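Local coordinates for DMATS type aromatic prenyltransferase (PDB 6ZS0), which probably transfers a dimethylallyl group from its diphosphate to carbon 5 of the indole ring of tryptophan, as a 5-dimethylallyltryptophan synthase, at residues G22-V34 against C136-V148. Residues are numbered along the deposited sequence; the frame is centred on the assembly and turned at random. Where two conformers were deposited one is given.
Sequences GLSRADVETYAQV and CALELRPGGVPGV
Tyr31 reaches from helix 25-39 into the turn region around Arg141 to Gly144 and gives its hydroxyl proton to the carbonyl of Arg141: OH lies 2.6 Å from Arg141 O, in the carbonyl plane and on a lone pair. The same carbonyl takes a weak bond from Gly144 N, closing the type II turn of Arg141 to Gly144. At that turn, Gly143 N donates to Asp27 OD1 over 2.9 Å and nearly straight (165°), meeting the carboxylate on its syn side but 34° out of plane. Asp27 N in turn donates to Ser24 OG, 3.0 Å away, the capping bond from the N-cap residue Ser24. In this ABBA prenyltransferase barrel, the helix belongs to the outer layer and the loop connects the antiparallel neighbours 135-139 and 147-152, a beta hairpin. Leu140 CD2 sits over one face of the Tyr31 ring, 3.8 Å from its centroid, while Pro146 CB comes obliquely to Tyr31 CE1. A phenylalanine in place of Tyr31 would probably keep the Leu140 contact but deprive Arg141 O of the hydroxyl donor, with the weak turn bond from Gly144 N remaining. With CG anti to its carbonyl carbon (chi1 -67°), Leu23 extends both methyls to the hairpin connection, CD1 lying 3.9 Å from Leu140 CB. Farther along the helix, Val34 CG1 meets Leu138 CD1 at 3.6 Å, and Trp109 of helix 91-109 touches both Val34 and Pro146.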
loop_
_atom_site.group_PDB
_atom_site.type_symbol
_atom_site.label_atom_id
_atom_site.label_comp_id
_atom_site.label_asym_id
_atom_site.label_seq_id
_atom_site.Cartn_x
_atom_site.Cartn_y
_atom_site.Cartn_z
ATOM N N GLY A 22 1.516 -11.804 15.282
ATOM C CA GLY A 22 2.338 -12.104 16.472
ATOM C C GLY A 22 2.673 -10.888 17.331
ATOM O O GLY A 22 3.505 -11.044 18.249
ATOM N N LEU A 23 2.057 -9.731 17.105
ATOM C CA LEU A 23 2.298 -8.538 17.961
ATOM C C LEU A 23 1.711 -8.776 19.355
ATOM O O LEU A 23 0.665 -9.419 19.460
ATOM C CB LEU A 23 1.684 -7.289 17.320
ATOM C CG LEU A 23 2.332 -6.841 16.013
ATOM C CD1 LEU A 23 1.623 -5.605 15.468
ATOM C CD2 LEU A 23 3.816 -6.557 16.203
ATOM N N SER A 24 2.358 -8.222 20.375
ATOM C CA SER A 24 1.910 -8.264 21.792
ATOM C C SER A 24 0.621 -7.456 21.971
ATOM O O SER A 24 0.380 -6.530 21.193
ATOM C CB SER A 24 2.988 -7.752 22.702
ATOM O OG SER A 24 3.138 -6.351 22.557
ATOM N N ARG A 25 -0.175 -7.787 22.980
ATOM C CA ARG A 25 -1.348 -6.978 23.377
ATOM C C ARG A 25 -0.915 -5.509 23.504
ATOM O O ARG A 25 -1.667 -4.632 23.019
ATOM C CB ARG A 25 -1.943 -7.513 24.682
ATOM N N ALA A 26 0.261 -5.250 24.095
ATOM C CA ALA A 26 0.774 -3.883 24.388
ATOM C C ALA A 26 0.979 -3.118 23.070
ATOM O O ALA A 26 0.420 -2.038 22.928
ATOM C CB ALA A 26 2.048 -3.957 25.190
ATOM N N ASP A 27 1.705 -3.716 22.125
ATOM C CA ASP A 27 1.993 -3.130 20.788
ATOM C C ASP A 27 0.693 -2.939 20.008
ATOM O O ASP A 27 0.541 -1.891 19.359
ATOM C CB ASP A 27 2.984 -3.985 20.009
ATOM C CG ASP A 27 4.405 -3.876 20.532
ATOM O OD1 ASP A 27 5.208 -4.653 20.088
ATOM O OD2 ASP A 27 4.685 -2.950 21.362
ATOM N N VAL A 28 -0.223 -3.888 20.077
ATOM C CA VAL A 28 -1.514 -3.791 19.349
ATOM C C VAL A 28 -2.293 -2.594 19.910
ATOM O O VAL A 28 -2.868 -1.835 19.112
ATOM C CB VAL A 28 -2.289 -5.111 19.453
ATOM C CG1 VAL A 28 -3.772 -4.930 19.266
ATOM C CG2 VAL A 28 -1.732 -6.125 18.473
ATOM N N GLU A 29 -2.318 -2.442 21.235
ATOM C CA GLU A 29 -3.001 -1.302 21.893
ATOM C C GLU A 29 -2.340 0.004 21.440
ATOM O O GLU A 29 -3.066 0.917 21.070
ATOM C CB GLU A 29 -3.016 -1.468 23.413
ATOM C CG GLU A 29 -4.301 -2.106 23.905
ATOM C CD GLU A 29 -5.521 -1.197 23.826
ATOM N N THR A 30 -1.016 0.069 21.428
ATOM C CA THR A 30 -0.272 1.274 20.980
ATOM C C THR A 30 -0.734 1.630 19.560
ATOM O O THR A 30 -1.065 2.778 19.315
ATOM C CB THR A 30 1.234 1.067 21.100
ATOM O OG1 THR A 30 1.422 0.928 22.511
ATOM C CG2 THR A 30 2.056 2.212 20.543
ATOM N N TYR A 31 -0.768 0.650 18.665
ATOM C CA TYR A 31 -0.972 0.911 17.213
ATOM C C TYR A 31 -2.438 1.206 16.905
ATOM O O TYR A 31 -2.712 2.004 16.004
ATOM C CB TYR A 31 -0.373 -0.245 16.407
ATOM C CG TYR A 31 1.134 -0.281 16.413
ATOM C CD1 TYR A 31 1.865 0.884 16.255
ATOM C CD2 TYR A 31 1.835 -1.469 16.577
ATOM C CE1 TYR A 31 3.241 0.876 16.204
ATOM C CE2 TYR A 31 3.221 -1.493 16.545
ATOM C CZ TYR A 31 3.925 -0.315 16.379
ATOM O OH TYR A 31 5.276 -0.293 16.301
ATOM N N ALA A 32 -3.360 0.607 17.642
ATOM C CA ALA A 32 -4.793 0.940 17.552
ATOM C C ALA A 32 -4.981 2.427 17.880
ATOM O O ALA A 32 -5.717 3.108 17.141
ATOM C CB ALA A 32 -5.595 0.062 18.455
ATOM N N GLN A 33 -4.302 2.920 18.919
ATOM C CA GLN A 33 -4.354 4.351 19.305
ATOM C C GLN A 33 -3.730 5.197 18.176
ATOM O O GLN A 33 -4.279 6.247 17.840
ATOM C CB GLN A 33 -3.672 4.559 20.661
ATOM C CG GLN A 33 -3.486 6.021 21.032
ATOM C CD GLN A 33 -2.906 6.209 22.415
ATOM O OE1 GLN A 33 -1.996 5.487 22.830
ATOM N NE2 GLN A 33 -3.405 7.211 23.128
ATOM N N VAL A 34 -2.638 4.742 17.580
ATOM C CA VAL A 34 -1.961 5.498 16.495
ATOM C C VAL A 34 -2.934 5.633 15.302
ATOM O O VAL A 34 -3.005 6.742 14.727
ATOM C CB VAL A 34 -0.636 4.839 16.101
ATOM C CG1 VAL A 34 -0.061 5.400 14.814
ATOM C CG2 VAL A 34 0.389 4.950 17.220
ATOM N N CYS A 136 -0.226 7.829 4.467
ATOM C CA CYS A 136 0.798 7.375 5.412
ATOM C C CYS A 136 0.663 5.866 5.588
ATOM O O CYS A 136 -0.455 5.393 5.814
ATOM C CB CYS A 136 0.646 8.128 6.717
ATOM S SG CYS A 136 1.963 7.735 7.883
ATOM N N ALA A 137 1.776 5.130 5.475
ATOM C CA ALA A 137 1.806 3.705 5.854
ATOM C C ALA A 137 2.661 3.565 7.111
ATOM O O ALA A 137 3.763 4.122 7.166
ATOM C CB ALA A 137 2.356 2.866 4.753
ATOM N N LEU A 138 2.135 2.845 8.062
ATOM C CA LEU A 138 2.816 2.550 9.332
ATOM C C LEU A 138 3.201 1.067 9.347
ATOM O O LEU A 138 2.317 0.232 9.203
ATOM C CB LEU A 138 1.861 2.913 10.462
ATOM C CG LEU A 138 1.514 4.405 10.502
ATOM C CD1 LEU A 138 0.265 4.686 11.295
ATOM C CD2 LEU A 138 2.687 5.192 11.037
ATOM N N GLU A 139 4.489 0.774 9.480
ATOM C CA GLU A 139 4.966 -0.609 9.701
ATOM C C GLU A 139 4.877 -0.874 11.200
ATOM O O GLU A 139 5.561 -0.157 11.985
ATOM C CB GLU A 139 6.393 -0.818 9.228
ATOM C CG GLU A 139 6.769 -2.306 9.290
ATOM C CD GLU A 139 8.239 -2.639 9.157
ATOM O OE1 GLU A 139 9.047 -1.693 8.991
ATOM O OE2 GLU A 139 8.580 -3.860 9.253
ATOM N N LEU A 140 4.036 -1.819 11.580
ATOM C CA LEU A 140 3.666 -2.091 12.985
ATOM C C LEU A 140 4.743 -2.981 13.614
ATOM O O LEU A 140 4.523 -4.173 13.742
ATOM C CB LEU A 140 2.292 -2.723 12.976
ATOM C CG LEU A 140 1.195 -1.824 12.409
ATOM C CD1 LEU A 140 -0.155 -2.287 12.888
ATOM C CD2 LEU A 140 1.420 -0.352 12.762
ATOM N N ARG A 141 5.877 -2.376 13.921
ATOM C CA ARG A 141 7.093 -3.071 14.416
ATOM C C ARG A 141 6.920 -3.422 15.880
ATOM O O ARG A 141 6.402 -2.632 16.648
ATOM C CB ARG A 141 8.332 -2.189 14.290
ATOM C CG ARG A 141 8.602 -1.713 12.882
ATOM C CD ARG A 141 10.065 -1.514 12.638
ATOM N NE ARG A 141 10.478 -0.124 12.699
ATOM C CZ ARG A 141 10.934 0.584 11.656
ATOM N NH1 ARG A 141 11.017 0.040 10.452
ATOM N NH2 ARG A 141 11.306 1.843 11.821
ATOM N N PRO A 142 7.421 -4.587 16.327
ATOM C CA PRO A 142 7.488 -4.848 17.753
ATOM C C PRO A 142 8.214 -3.710 18.478
ATOM O O PRO A 142 9.199 -3.205 17.964
ATOM C CB PRO A 142 8.271 -6.172 17.854
ATOM C CG PRO A 142 8.078 -6.823 16.512
ATOM C CD PRO A 142 7.969 -5.680 15.517
ATOM N N GLY A 143 7.710 -3.335 19.648
ATOM C CA GLY A 143 8.314 -2.301 20.494
ATOM C C GLY A 143 7.528 -1.021 20.469
ATOM O O GLY A 143 7.859 -0.132 21.262
ATOM N N GLY A 144 6.565 -0.903 19.537
ATOM C CA GLY A 144 5.588 0.197 19.496
ATOM C C GLY A 144 6.093 1.430 18.762
ATOM O O GLY A 144 5.330 2.402 18.702
ATOM N N VAL A 145 7.328 1.430 18.256
ATOM C CA VAL A 145 7.858 2.552 17.420
ATOM C C VAL A 145 7.763 2.109 15.969
ATOM O O VAL A 145 8.519 1.233 15.542
ATOM C CB VAL A 145 9.294 2.961 17.794
ATOM C CG1 VAL A 145 9.780 4.132 16.948
ATOM C CG2 VAL A 145 9.415 3.311 19.265
ATOM N N PRO A 146 6.816 2.655 15.171
ATOM C CA PRO A 146 6.594 2.128 13.833
ATOM C C PRO A 146 7.557 2.704 12.803
ATOM O O PRO A 146 8.172 3.720 13.055
ATOM C CB PRO A 146 5.161 2.582 13.552
ATOM C CG PRO A 146 5.109 3.936 14.181
ATOM C CD PRO A 146 5.947 3.808 15.452
ATOM N N GLY A 147 7.667 2.035 11.662
ATOM C CA GLY A 147 8.268 2.642 10.469
ATOM C C GLY A 147 7.217 3.524 9.834
ATOM O O GLY A 147 6.044 3.131 9.888
ATOM N N VAL A 148 7.601 4.683 9.338
ATOM C CA VAL A 148 6.655 5.639 8.705
ATOM C C VAL A 148 7.047 5.846 7.242
ATOM O O VAL A 148 8.193 6.179 6.966
ATOM C CB VAL A 148 6.604 6.956 9.485
ATOM C CG1 VAL A 148 5.740 7.997 8.800
ATOM C CG2 VAL A 148 6.133 6.723 10.916
#